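Local structure of glucosamine--fructose-6-phosphate aminotransferase [isomerizing] (Francisella tularensis subsp. tularensis, 3TBF) at residues L347-A352 with T357-P362; S221-D226 with G303-L308; L15-E20 with G156-V161; E258-G263 with H267-L272; E20-V25 with A205-A210. The protein probably catalyses the glutamine-dependent conversion of fructose 6-phosphate to glucosamine 6-phosphate, the C-terminal part described here carrying two SIS domains. All blocks are in the same frame, centred on the assembly; numbering follows the deposited sequence. Where two conformers were deposited one is given.

Interaction 1 of 5, residues L347-A352 with T357-P362; sequences LSYHVA and TDVDQP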
# COMPACT_ATOMS: atom_id res chain seq x y z
N LEU A 347 15.22 6.60 16.51
CA LEU A 347 14.38 5.80 17.34
C LEU A 347 14.69 4.37 17.11
O LEU A 347 14.79 3.59 18.06
CB LEU A 347 12.92 6.06 17.03
CG LEU A 347 11.91 5.32 17.96
CD1 LEU A 347 12.13 5.62 19.46
CD2 LEU A 347 10.46 5.60 17.56
N SER A 348 14.81 4.00 15.86
CA SER A 348 14.98 2.61 15.57
C SER A 348 16.37 2.16 15.98
O SER A 348 16.54 1.03 16.42
CB SER A 348 14.72 2.27 14.08
OG SER A 348 15.86 2.64 13.30
N TYR A 349 17.35 3.05 15.87
CA TYR A 349 18.68 2.74 16.36
C TYR A 349 18.69 2.48 17.84
O TYR A 349 19.13 1.44 18.29
CB TYR A 349 19.67 3.85 16.02
CG TYR A 349 21.01 3.65 16.69
CD1 TYR A 349 21.97 2.77 16.15
CD2 TYR A 349 21.33 4.32 17.88
CE1 TYR A 349 23.22 2.58 16.77
CE2 TYR A 349 22.56 4.13 18.52
CZ TYR A 349 23.50 3.25 17.96
OH TYR A 349 24.69 3.07 18.61
N HIS A 350 18.19 3.41 18.63
CA HIS A 350 18.21 3.19 20.07
C HIS A 350 17.35 2.03 20.58
O HIS A 350 17.74 1.38 21.55
CB HIS A 350 17.80 4.46 20.77
CG HIS A 350 18.82 5.53 20.64
ND1 HIS A 350 20.09 5.42 21.16
CD2 HIS A 350 18.76 6.74 20.04
CE1 HIS A 350 20.77 6.53 20.91
NE2 HIS A 350 19.98 7.35 20.23
N VAL A 351 16.21 1.75 19.94
CA VAL A 351 15.37 0.67 20.40
C VAL A 351 16.08 -0.63 20.10
O VAL A 351 16.00 -1.58 20.87
CB VAL A 351 14.01 0.76 19.79
CG1 VAL A 351 13.19 -0.52 20.00
CG2 VAL A 351 13.34 1.99 20.34
N ALA A 352 16.84 -0.64 19.01
CA ALA A 352 17.64 -1.81 18.65
C ALA A 352 18.69 -2.08 19.70
O ALA A 352 18.89 -3.23 20.09
CB ALA A 352 18.30 -1.64 17.30
N THR A 357 19.78 -6.03 19.63
CA THR A 357 19.82 -6.56 18.26
C THR A 357 20.90 -5.85 17.47
O THR A 357 21.50 -4.89 17.95
CB THR A 357 18.45 -6.52 17.52
OG1 THR A 357 17.76 -5.29 17.79
CG2 THR A 357 17.57 -7.72 17.92
N ASP A 358 21.20 -6.39 16.30
CA ASP A 358 22.39 -5.98 15.54
C ASP A 358 22.01 -4.73 14.78
O ASP A 358 20.92 -4.66 14.19
CB ASP A 358 22.82 -7.06 14.51
CG ASP A 358 23.65 -8.18 15.15
OD1 ASP A 358 24.37 -7.92 16.15
OD2 ASP A 358 23.58 -9.33 14.64
N VAL A 359 22.85 -3.72 14.81
CA VAL A 359 22.54 -2.58 13.97
C VAL A 359 23.38 -2.59 12.72
O VAL A 359 22.97 -2.10 11.71
CB VAL A 359 22.57 -1.26 14.75
CG1 VAL A 359 21.36 -1.22 15.67
CG2 VAL A 359 23.88 -1.10 15.51
N ASP A 360 24.56 -3.16 12.79
CA ASP A 360 25.43 -3.17 11.64
C ASP A 360 25.35 -4.52 10.91
O ASP A 360 24.93 -5.53 11.48
CB ASP A 360 26.86 -2.86 12.08
CG ASP A 360 27.06 -1.38 12.47
OD1 ASP A 360 26.26 -0.49 12.04
OD2 ASP A 360 28.05 -1.12 13.20
N GLN A 361 25.72 -4.52 9.63
CA GLN A 361 25.83 -5.75 8.85
C GLN A 361 27.17 -6.40 9.19
O GLN A 361 28.06 -5.76 9.78
CB GLN A 361 25.75 -5.48 7.34
CG GLN A 361 24.52 -4.72 6.82
CD GLN A 361 24.71 -4.22 5.37
OE1 GLN A 361 25.27 -4.93 4.53
NE2 GLN A 361 24.26 -3.00 5.08
N PRO A 362 27.32 -7.68 8.86
CA PRO A 362 28.62 -8.34 8.84
C PRO A 362 29.62 -7.77 7.82
O PRO A 362 30.83 -7.93 7.99
CB PRO A 362 28.27 -9.78 8.47
CG PRO A 362 26.78 -9.93 8.72
CD PRO A 362 26.24 -8.61 9.17
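Y349 and A352 of helix 335-355 meet V359 and T357 of the C-terminal tail, which turns past the end of the last helix of the second SIS domain. Y349 can be followed atom by atom. From CB, CG lies anti to the backbone N (chi1 172°), which turns one long side of the ring to the tail. On that side CD1 of Y349 is 4.1 Å from CG1 of V359. One atom further out, CE1 of Y349 is 3.9 Å from CG2 of V359. The valine thus spreads its two methyls along the ring, which it meets obliquely. On the far side, CD2 of Y349 sits 3.7 Å above the imidazole plane of H350. The tip, OH, is hydrogen-bonded to ND1 of H12.

V359 also meets A352, further along the helix. Its CG1 presses on CB of A352 at 3.5 Å, tighter than a usual carbon contact. This pair and the ring contact are apolar and buried.

The polar link is a backbone bond. N of T357 donates to O of A352 at 3.0 Å, with an N-H...O angle of 152°. This i to i+5 bond ties the start of the tail to the last turns of the helix. Further along the tail, D360 accepts bonds from the backbone of Y13 and M14 at the start of helix 13-19. OG1 of T357 is 3.7 Å from CB of A352, while its hydrogen-bond partner is O of I252.

Interaction 2 of 5, residues S221-D226 with G303-L308; sequences SEYFSD and GGKLIL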
# COMPACT_ATOMS: atom_id res chain seq x y z
N SER A 221 13.43 5.69 24.20
CA SER A 221 13.51 4.35 23.71
C SER A 221 13.43 3.25 24.80
O SER A 221 13.11 2.09 24.47
CB SER A 221 14.80 4.19 22.90
OG SER A 221 15.91 4.07 23.75
N GLU A 222 13.71 3.58 26.07
CA GLU A 222 13.57 2.59 27.16
C GLU A 222 12.12 2.07 27.24
O GLU A 222 11.90 0.90 27.53
CB GLU A 222 13.96 3.19 28.52
CG GLU A 222 15.49 3.42 28.69
CD GLU A 222 15.88 4.67 29.57
OE1 GLU A 222 14.99 5.40 30.09
OE2 GLU A 222 17.11 4.92 29.75
N TYR A 223 11.16 2.95 26.96
CA TYR A 223 9.76 2.59 26.87
C TYR A 223 9.51 1.34 25.97
O TYR A 223 8.54 0.64 26.18
CB TYR A 223 8.91 3.79 26.41
CG TYR A 223 7.44 3.49 26.32
CD1 TYR A 223 6.65 3.43 27.47
CD2 TYR A 223 6.83 3.25 25.09
CE1 TYR A 223 5.29 3.14 27.39
CE2 TYR A 223 5.46 2.95 25.01
CZ TYR A 223 4.71 2.88 26.16
OH TYR A 223 3.38 2.57 26.06
N PHE A 224 10.39 1.05 25.01
CA PHE A 224 10.11 0.02 24.03
C PHE A 224 10.69 -1.34 24.42
O PHE A 224 10.50 -2.33 23.69
CB PHE A 224 10.59 0.40 22.62
CG PHE A 224 9.78 1.49 21.95
CD1 PHE A 224 9.89 2.80 22.34
CD2 PHE A 224 8.93 1.19 20.88
CE1 PHE A 224 9.20 3.81 21.73
CE2 PHE A 224 8.21 2.19 20.24
CZ PHE A 224 8.33 3.51 20.67
N SER A 225 11.37 -1.42 25.56
CA SER A 225 12.12 -2.65 25.88
C SER A 225 11.26 -3.90 26.01
O SER A 225 11.70 -4.98 25.65
CB SER A 225 12.96 -2.48 27.15
OG SER A 225 12.13 -2.07 28.22
N ASP A 226 10.04 -3.74 26.53
CA ASP A 226 9.12 -4.85 26.69
C ASP A 226 7.99 -4.89 25.65
O ASP A 226 7.04 -5.68 25.80
CB ASP A 226 8.52 -4.88 28.10
CG ASP A 226 7.62 -3.68 28.38
OD1 ASP A 226 7.57 -2.73 27.57
OD2 ASP A 226 6.95 -3.70 29.44
N GLY A 303 -6.34 4.71 24.92
CA GLY A 303 -5.19 4.45 25.79
C GLY A 303 -3.84 4.23 25.10
O GLY A 303 -2.87 3.77 25.72
N GLY A 304 -3.76 4.57 23.81
CA GLY A 304 -2.48 4.50 23.10
C GLY A 304 -1.47 5.42 23.73
O GLY A 304 -1.82 6.51 24.20
N LYS A 305 -0.22 4.98 23.78
CA LYS A 305 0.86 5.82 24.26
C LYS A 305 1.47 6.63 23.08
O LYS A 305 2.23 6.10 22.26
CB LYS A 305 1.89 4.97 24.99
CG LYS A 305 3.05 5.76 25.60
CD LYS A 305 2.57 6.96 26.41
CE LYS A 305 3.36 7.14 27.72
NZ LYS A 305 4.75 7.57 27.45
N LEU A 306 1.11 7.91 23.02
CA LEU A 306 1.43 8.78 21.91
C LEU A 306 2.84 9.32 22.10
O LEU A 306 3.16 9.89 23.17
CB LEU A 306 0.46 9.98 21.82
CG LEU A 306 -0.87 9.86 21.05
CD1 LEU A 306 -1.53 8.51 21.35
CD2 LEU A 306 -1.87 11.01 21.35
N ILE A 307 3.67 9.09 21.07
CA ILE A 307 5.04 9.58 20.95
C ILE A 307 5.09 10.38 19.67
O ILE A 307 4.99 9.80 18.56
CB ILE A 307 6.01 8.42 20.86
CG1 ILE A 307 5.96 7.63 22.17
CG2 ILE A 307 7.36 8.91 20.61
CD1 ILE A 307 6.60 6.29 22.05
N LEU A 308 5.18 11.70 19.81
CA LEU A 308 4.93 12.58 18.69
C LEU A 308 6.11 13.42 18.35
O LEU A 308 6.70 14.03 19.21
CB LEU A 308 3.75 13.48 18.98
CG LEU A 308 2.46 12.83 19.48
CD1 LEU A 308 1.52 13.94 19.83
CD2 LEU A 308 1.83 11.86 18.47
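Y223 and K305 make the charged part of this contact. NZ of K305 lies over the face of the Y223 ring, 4.7 Å from its centroid and 21° off the ring normal, a cation-pi interaction. The lysine chain bends at three successive torsions, from chi2 to chi4, which folds the ammonium group back over the ring. K227 makes a second cation-pi contact with the same tyrosine.

Van der Waals contacts accompany this. CG of K305 is 3.4 Å from CZ of Y223. CB of K305 is modelled 3.0 Å from OH of Y223, shorter than a normal contact, so this detail is doubtful. The tyrosine reaches the strand because its CG is anti to the backbone N (chi1 -178°).

The apolar part centres on I307, two residues along the strand and pointing the same way as K305. Its CD1 touches CZ and CE1 of F224, both at 3.6 Å. CD2 of Y223 is more distant from the same methyl, at 4.3 Å. F224 also packs on P278 and V280 of the neighbouring strand.

Hydrogen bonds stay inside the turn. N of F224 donates to O of S221 at 3.0 Å. O of E222 receives both N and OG of S225, each at 3.1 Å. This holds the short 3-10 turn that presents Y223 and F224 side by side.

The turn lies between helix 214-221 and strand 229-234. It covers one face of strand 305-311, while L306 packs on helix 289-301. This is the alpha/beta layering of a SIS domain, with a five-stranded parallel sheet between helices.

Interaction 3 of 5, residues L15-E20 with G156-V161; sequences LKEIYE and GVEIGV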
# COMPACT_ATOMS: atom_id res chain seq x y z
N LEU A 15 25.05 4.46 13.15
CA LEU A 15 24.95 5.77 13.77
C LEU A 15 25.81 6.77 13.02
O LEU A 15 25.42 7.89 12.84
CB LEU A 15 25.37 5.70 15.24
CG LEU A 15 25.12 6.94 16.07
CD1 LEU A 15 23.66 7.27 16.04
CD2 LEU A 15 25.65 6.72 17.52
N LYS A 16 26.94 6.34 12.54
CA LYS A 16 27.74 7.22 11.67
C LYS A 16 26.95 7.67 10.44
O LYS A 16 27.04 8.82 10.02
CB LYS A 16 28.99 6.51 11.18
CG LYS A 16 29.71 7.29 10.09
CD LYS A 16 30.95 6.62 9.66
CE LYS A 16 30.74 5.70 8.49
NZ LYS A 16 31.20 6.43 7.26
N GLU A 17 26.17 6.74 9.87
CA GLU A 17 25.50 7.01 8.63
C GLU A 17 24.35 7.93 8.85
O GLU A 17 24.05 8.76 8.02
CB GLU A 17 25.09 5.72 7.94
CG GLU A 17 26.30 5.09 7.20
CD GLU A 17 26.30 3.54 7.15
OE1 GLU A 17 25.21 2.94 7.07
OE2 GLU A 17 27.41 2.94 7.16
N ILE A 18 23.70 7.81 9.99
CA ILE A 18 22.64 8.73 10.29
C ILE A 18 23.24 10.11 10.41
O ILE A 18 22.66 11.08 9.92
CB ILE A 18 21.96 8.37 11.58
CG1 ILE A 18 21.10 7.13 11.37
CG2 ILE A 18 21.11 9.47 12.03
CD1 ILE A 18 20.59 6.53 12.64
N TYR A 19 24.43 10.19 11.01
CA TYR A 19 25.11 11.48 11.18
C TYR A 19 25.81 12.00 9.96
O TYR A 19 26.21 13.12 9.98
CB TYR A 19 26.08 11.47 12.35
CG TYR A 19 25.39 11.77 13.64
CD1 TYR A 19 24.72 10.79 14.33
CD2 TYR A 19 25.42 13.04 14.19
CE1 TYR A 19 24.09 11.06 15.54
CE2 TYR A 19 24.82 13.32 15.40
CZ TYR A 19 24.15 12.31 16.07
OH TYR A 19 23.50 12.57 17.26
N GLU A 20 25.93 11.20 8.89
CA GLU A 20 26.48 11.70 7.63
C GLU A 20 25.41 12.38 6.78
O GLU A 20 25.69 12.91 5.72
CB GLU A 20 27.01 10.55 6.80
CG GLU A 20 28.38 10.03 7.17
CD GLU A 20 28.85 8.97 6.15
OE1 GLU A 20 28.45 7.79 6.24
OE2 GLU A 20 29.62 9.34 5.24
N GLY A 156 27.42 7.72 -0.56
CA GLY A 156 28.58 6.91 -0.15
C GLY A 156 28.09 5.52 0.18
O GLY A 156 27.02 5.15 -0.22
N VAL A 157 28.85 4.75 0.96
CA VAL A 157 28.56 3.35 1.19
C VAL A 157 27.82 3.17 2.50
O VAL A 157 28.09 3.93 3.46
CB VAL A 157 29.91 2.54 1.29
CG1 VAL A 157 29.63 1.05 1.38
CG2 VAL A 157 30.84 2.88 0.10
N GLU A 158 26.94 2.17 2.57
CA GLU A 158 26.21 1.81 3.80
C GLU A 158 26.56 0.42 4.40
O GLU A 158 26.47 -0.58 3.71
CB GLU A 158 24.69 1.82 3.54
CG GLU A 158 24.07 3.21 3.55
CD GLU A 158 22.54 3.20 3.47
OE1 GLU A 158 21.95 2.12 3.19
OE2 GLU A 158 21.92 4.26 3.69
N ILE A 159 26.92 0.38 5.68
CA ILE A 159 27.15 -0.86 6.39
C ILE A 159 26.04 -1.13 7.43
O ILE A 159 25.89 -2.23 7.91
CB ILE A 159 28.59 -0.85 7.01
CG1 ILE A 159 29.63 -0.95 5.88
CG2 ILE A 159 28.82 -1.99 8.03
CD1 ILE A 159 31.03 -0.69 6.31
N GLY A 160 25.21 -0.13 7.73
CA GLY A 160 24.08 -0.32 8.63
C GLY A 160 23.12 -1.36 8.06
O GLY A 160 22.92 -1.43 6.85
N VAL A 161 22.53 -2.16 8.93
CA VAL A 161 21.55 -3.12 8.48
C VAL A 161 20.43 -2.33 7.76
O VAL A 161 20.05 -2.66 6.62
CB VAL A 161 20.95 -4.00 9.65
CG1 VAL A 161 19.77 -4.83 9.14
CG2 VAL A 161 22.02 -4.90 10.24
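A bidentate carboxylate-to-backbone contact, between E17 of helix 13-19 and the successive N-H groups of I159 and G160, ties an N-terminal helix to the first SIS domain. The loop that supplies these groups runs from strand 149-152 to helix 165-184.

The carboxylate of E17 is held at both oxygens. OE2 of E17 accepts from N of I159 at 3.0 Å, almost straight at 176°. OE1 of E17 accepts from N of G160 at 3.1 Å, with an angle of 158°. Each N-H comes on the syn side of its oxygen, somewhat out of the carboxylate plane. Two bonds to one flat group fix its rotation. If E17 is ionised, as is likely, its buried charge is met by the two amides, and K165 packs nearby.

The side chain reaches the loop with CG anti to its own carbonyl carbon and a bend at the next torsion (chi2 148°). G160 has no side chain to obstruct OE1. The carboxylate also packs on the loop beside it: CA of E158 is 3.6 Å from OE1 of E17, and CG of E158 is 3.7 Å from the same oxygen. The carboxylate of E158 has other partners, the backbone N of T164 and of A166 at the start of helix 165-184.

I159 is also joined through its backbone to Q361 of the C-terminal tail. The loop is thus bonded both to the helix and to the tail. Along the helix, NZ of K16 makes a weak salt bridge to OE1 of E20 at 3.2 Å, and OE1 of E20 also pairs with NZ of K165.

Interaction 4 of 5, residues E258-G263 with H267-L272; sequences EAYPSG and HGPLAL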
# COMPACT_ATOMS: atom_id res chain seq x y z
N GLU A 258 3.97 -1.35 12.43
CA GLU A 258 3.18 -1.15 11.25
C GLU A 258 2.68 0.28 11.13
O GLU A 258 2.25 0.91 12.13
CB GLU A 258 1.98 -2.09 11.31
CG GLU A 258 1.27 -2.16 9.95
CD GLU A 258 0.05 -3.05 9.97
OE1 GLU A 258 -0.29 -3.49 11.10
OE2 GLU A 258 -0.56 -3.28 8.89
N ALA A 259 2.66 0.76 9.88
CA ALA A 259 2.22 2.12 9.56
C ALA A 259 0.84 2.14 8.95
O ALA A 259 0.51 1.31 8.10
CB ALA A 259 3.18 2.80 8.62
N TYR A 260 0.06 3.13 9.35
CA TYR A 260 -1.29 3.37 8.80
C TYR A 260 -1.42 4.83 8.42
O TYR A 260 -0.86 5.69 9.11
CB TYR A 260 -2.32 3.03 9.84
CG TYR A 260 -2.42 1.54 10.18
CD1 TYR A 260 -3.28 0.69 9.47
CD2 TYR A 260 -1.72 1.01 11.27
CE1 TYR A 260 -3.39 -0.64 9.80
CE2 TYR A 260 -1.80 -0.31 11.59
CZ TYR A 260 -2.65 -1.15 10.88
OH TYR A 260 -2.74 -2.49 11.26
N PRO A 261 -2.09 5.12 7.29
CA PRO A 261 -2.43 6.52 7.01
C PRO A 261 -3.39 6.93 8.09
O PRO A 261 -4.32 6.17 8.37
CB PRO A 261 -3.16 6.47 5.65
CG PRO A 261 -3.32 5.04 5.27
CD PRO A 261 -2.82 4.18 6.40
N SER A 262 -3.18 8.08 8.71
CA SER A 262 -3.98 8.45 9.89
C SER A 262 -5.50 8.48 9.66
O SER A 262 -6.26 8.23 10.59
CB SER A 262 -3.51 9.78 10.41
OG SER A 262 -2.09 9.80 10.44
N GLY A 263 -5.92 8.77 8.44
CA GLY A 263 -7.33 8.75 8.09
C GLY A 263 -8.03 7.40 8.06
O GLY A 263 -9.25 7.36 7.93
N HIS A 267 -11.40 1.95 10.33
CA HIS A 267 -11.74 0.57 9.98
C HIS A 267 -10.86 -0.45 10.71
O HIS A 267 -11.37 -1.27 11.50
CB HIS A 267 -11.71 0.33 8.45
CG HIS A 267 -10.37 0.49 7.81
ND1 HIS A 267 -9.36 -0.45 7.94
CD2 HIS A 267 -9.88 1.45 7.00
CE1 HIS A 267 -8.30 -0.05 7.27
NE2 HIS A 267 -8.58 1.10 6.68
N GLY A 268 -9.55 -0.39 10.49
CA GLY A 268 -8.67 -1.44 10.99
C GLY A 268 -8.16 -1.22 12.40
O GLY A 268 -8.78 -1.67 13.38
N PRO A 269 -7.06 -0.48 12.51
CA PRO A 269 -6.12 -0.37 13.63
C PRO A 269 -6.60 0.18 14.97
O PRO A 269 -5.87 0.03 15.96
CB PRO A 269 -5.04 0.59 13.10
CG PRO A 269 -5.68 1.34 12.05
CD PRO A 269 -6.67 0.42 11.40
N LEU A 270 -7.75 0.85 15.03
CA LEU A 270 -8.26 1.22 16.35
C LEU A 270 -8.39 -0.03 17.21
O LEU A 270 -8.03 -0.02 18.38
CB LEU A 270 -9.61 1.94 16.26
CG LEU A 270 -9.61 3.46 16.46
CD1 LEU A 270 -8.29 3.96 17.08
CD2 LEU A 270 -9.90 4.19 15.17
N ALA A 271 -8.85 -1.13 16.61
CA ALA A 271 -8.98 -2.40 17.33
C ALA A 271 -7.72 -2.81 18.09
O ALA A 271 -7.79 -3.28 19.22
CB ALA A 271 -9.42 -3.51 16.36
N LEU A 272 -6.56 -2.63 17.46
CA LEU A 272 -5.27 -3.07 18.03
C LEU A 272 -4.75 -2.22 19.20
O LEU A 272 -3.93 -2.69 20.02
CB LEU A 272 -4.21 -3.09 16.92
CG LEU A 272 -4.41 -4.05 15.76
CD1 LEU A 272 -3.17 -4.02 14.86
CD2 LEU A 272 -4.70 -5.47 16.27
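P269 lays its CB-CG-CD edge over one face of the Y260 ring. CB of P269 is 3.6 Å from the centroid of the Y260 ring and 9° off its normal, a CH-pi contact over the ring centre. CG of P269 sits 3.6 Å from CD1 of Y260. CD of P269 follows at 3.8 Å from CE1 of Y260. Three proline carbons thus spread across the ring. Beyond the proline, L272 comes in at about a right angle, with CD1 3.9 Å from OH of Y260.

Y260 belongs to strand 256-261, an outermost strand of the second SIS domain's five-stranded parallel sheet. P269 and L272 belong to the connection that leads on to strand 278-283. On the sheet side, I231 and L233 of the adjacent strand pack on Y260.

The hydroxyl has a partner in its own strand. OH of Y260 donates a weak bond to OE1 of E258 at 2.7 Å. The same OE1 also takes a hydrogen bond from NE2 of H256 of the second subunit. K250 of that subunit makes a further weak bond to OH of Y260, and its H256 packs on L272.

Interaction 5 of 5, residues E20-V25 with A205-A210; sequences EQPEAV and ALVMGA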
# COMPACT_ATOMS: atom_id res chain seq x y z
N GLU A 20 25.93 11.20 8.89
CA GLU A 20 26.48 11.70 7.63
C GLU A 20 25.41 12.38 6.78
O GLU A 20 25.69 12.91 5.72
CB GLU A 20 27.01 10.55 6.80
CG GLU A 20 28.38 10.03 7.17
CD GLU A 20 28.85 8.97 6.15
OE1 GLU A 20 28.45 7.79 6.24
OE2 GLU A 20 29.62 9.34 5.24
N GLN A 21 24.16 12.35 7.20
CA GLN A 21 23.09 12.77 6.31
C GLN A 21 23.13 14.21 5.93
O GLN A 21 22.83 14.57 4.83
CB GLN A 21 21.72 12.36 6.88
CG GLN A 21 21.50 10.88 6.72
CD GLN A 21 20.25 10.42 7.32
OE1 GLN A 21 19.33 9.90 6.62
NE2 GLN A 21 20.19 10.49 8.63
N PRO A 22 23.52 15.08 6.83
CA PRO A 22 23.65 16.48 6.40
C PRO A 22 24.66 16.69 5.28
O PRO A 22 24.38 17.42 4.36
CB PRO A 22 24.11 17.20 7.68
CG PRO A 22 23.50 16.39 8.73
CD PRO A 22 23.72 14.95 8.27
N GLU A 23 25.81 16.05 5.36
CA GLU A 23 26.80 16.06 4.28
C GLU A 23 26.21 15.38 3.02
O GLU A 23 26.22 15.92 1.91
CB GLU A 23 28.08 15.34 4.76
CG GLU A 23 29.26 15.39 3.81
CD GLU A 23 30.40 14.38 4.17
OE1 GLU A 23 30.41 13.89 5.35
OE2 GLU A 23 31.25 14.07 3.27
N ALA A 24 25.64 14.22 3.20
CA ALA A 24 25.11 13.45 2.07
C ALA A 24 24.01 14.18 1.33
O ALA A 24 23.98 14.25 0.10
CB ALA A 24 24.59 12.10 2.54
N VAL A 25 23.09 14.72 2.09
CA VAL A 25 22.04 15.52 1.53
C VAL A 25 22.58 16.67 0.73
O VAL A 25 22.28 16.80 -0.47
CB VAL A 25 21.08 16.00 2.60
CG1 VAL A 25 20.44 17.28 2.20
CG2 VAL A 25 20.05 14.90 2.81
N ALA A 205 20.76 22.30 7.47
CA ALA A 205 20.60 22.86 8.81
C ALA A 205 19.46 22.18 9.57
O ALA A 205 19.54 21.92 10.76
CB ALA A 205 20.38 24.38 8.75
N LEU A 206 18.38 21.89 8.87
CA LEU A 206 17.21 21.34 9.55
C LEU A 206 17.51 19.87 9.97
O LEU A 206 17.08 19.41 11.04
CB LEU A 206 16.04 21.46 8.63
CG LEU A 206 15.69 22.90 8.25
CD1 LEU A 206 14.50 22.86 7.29
CD2 LEU A 206 15.38 23.80 9.46
N VAL A 207 18.30 19.18 9.16
CA VAL A 207 18.63 17.81 9.47
C VAL A 207 19.54 17.79 10.69
O VAL A 207 19.39 16.99 11.60
CB VAL A 207 19.26 17.11 8.26
CG1 VAL A 207 19.97 15.80 8.66
CG2 VAL A 207 18.16 16.84 7.17
N MSE A 208 20.46 18.73 10.71
CA MSE A 208 21.35 18.85 11.85
C MSE A 208 20.58 19.11 13.15
O MSE A 208 20.86 18.47 14.17
CB MSE A 208 22.38 19.92 11.57
CG MSE A 208 23.38 20.07 12.66
SE MSE A 208 24.60 18.54 12.73
CE MSE A 208 25.73 18.65 11.07
N GLY A 209 19.60 20.01 13.10
CA GLY A 209 18.67 20.24 14.23
C GLY A 209 17.97 18.98 14.67
O GLY A 209 17.75 18.74 15.88
N ALA A 210 17.60 18.17 13.69
CA ALA A 210 16.84 16.95 13.94
C ALA A 210 17.75 16.01 14.74
O ALA A 210 17.30 15.40 15.69
CB ALA A 210 16.42 16.30 12.62
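V207 holds CG1 anti to its backbone N (chi1 165°), and this methyl is the one that reaches P22. M208, present as selenomethionine, also starts with CG anti to the backbone N. Its chain then bends twice, at chi2 (71°) and again at the next torsion, and brings CE back to the same proline. M208 comes in at about a right angle to P22, V207 at a slant.

CG of P22 is the shared point. It lies 3.6 Å from CG1 of V207 and 3.9 Å from CE of M208. CD of P22 is 3.9 Å from CG1 of V207, and CB of P22 is 4.0 Å from CE of M208. The valine therefore meets the CG-CD side of the proline ring and the selenomethionine the CG-CB side.

The arrangement is an antiparallel helix pair. The axes of segments 21-25 and 205-210 run at 163° to each other and come within 9.1 Å. Helix 21-30 also touches helix 165-184 of the first SIS domain and helix 335-355 of the second, so it packs between elements of both.

Q21 adds a looser apolar touch, its CB 4.3 Å from CG1 of V207. The amide end turns elsewhere: NE2 of Q21 donates to O of I18 and also bonds OE1 of Q345, while OE1 of Q21 bonds OG1 of T168.

Interactions 3 and 5 share E20 and follow one another on helices 13-19 and 21-30, with centres about 13 Å apart. Interaction 1 lies about 12 Å from interaction 3, centre to centre. The two meet where V359 and Q361 bond the 156-161 loop, so the N-terminal helices and the modelled C-terminal tail come together there. Interaction 1 also touches interaction 2, as helix 335-355 packs on S221 and F224. Interactions 2 and 4 reach the same five-stranded sheet. Along the chain, interactions 3 and 5 alternate their segments and close before interaction 2 opens; interaction 4 falls within the span of interaction 2, and interaction 1 comes last. Interaction 4, at one outermost strand, lies apart at the dimer interface.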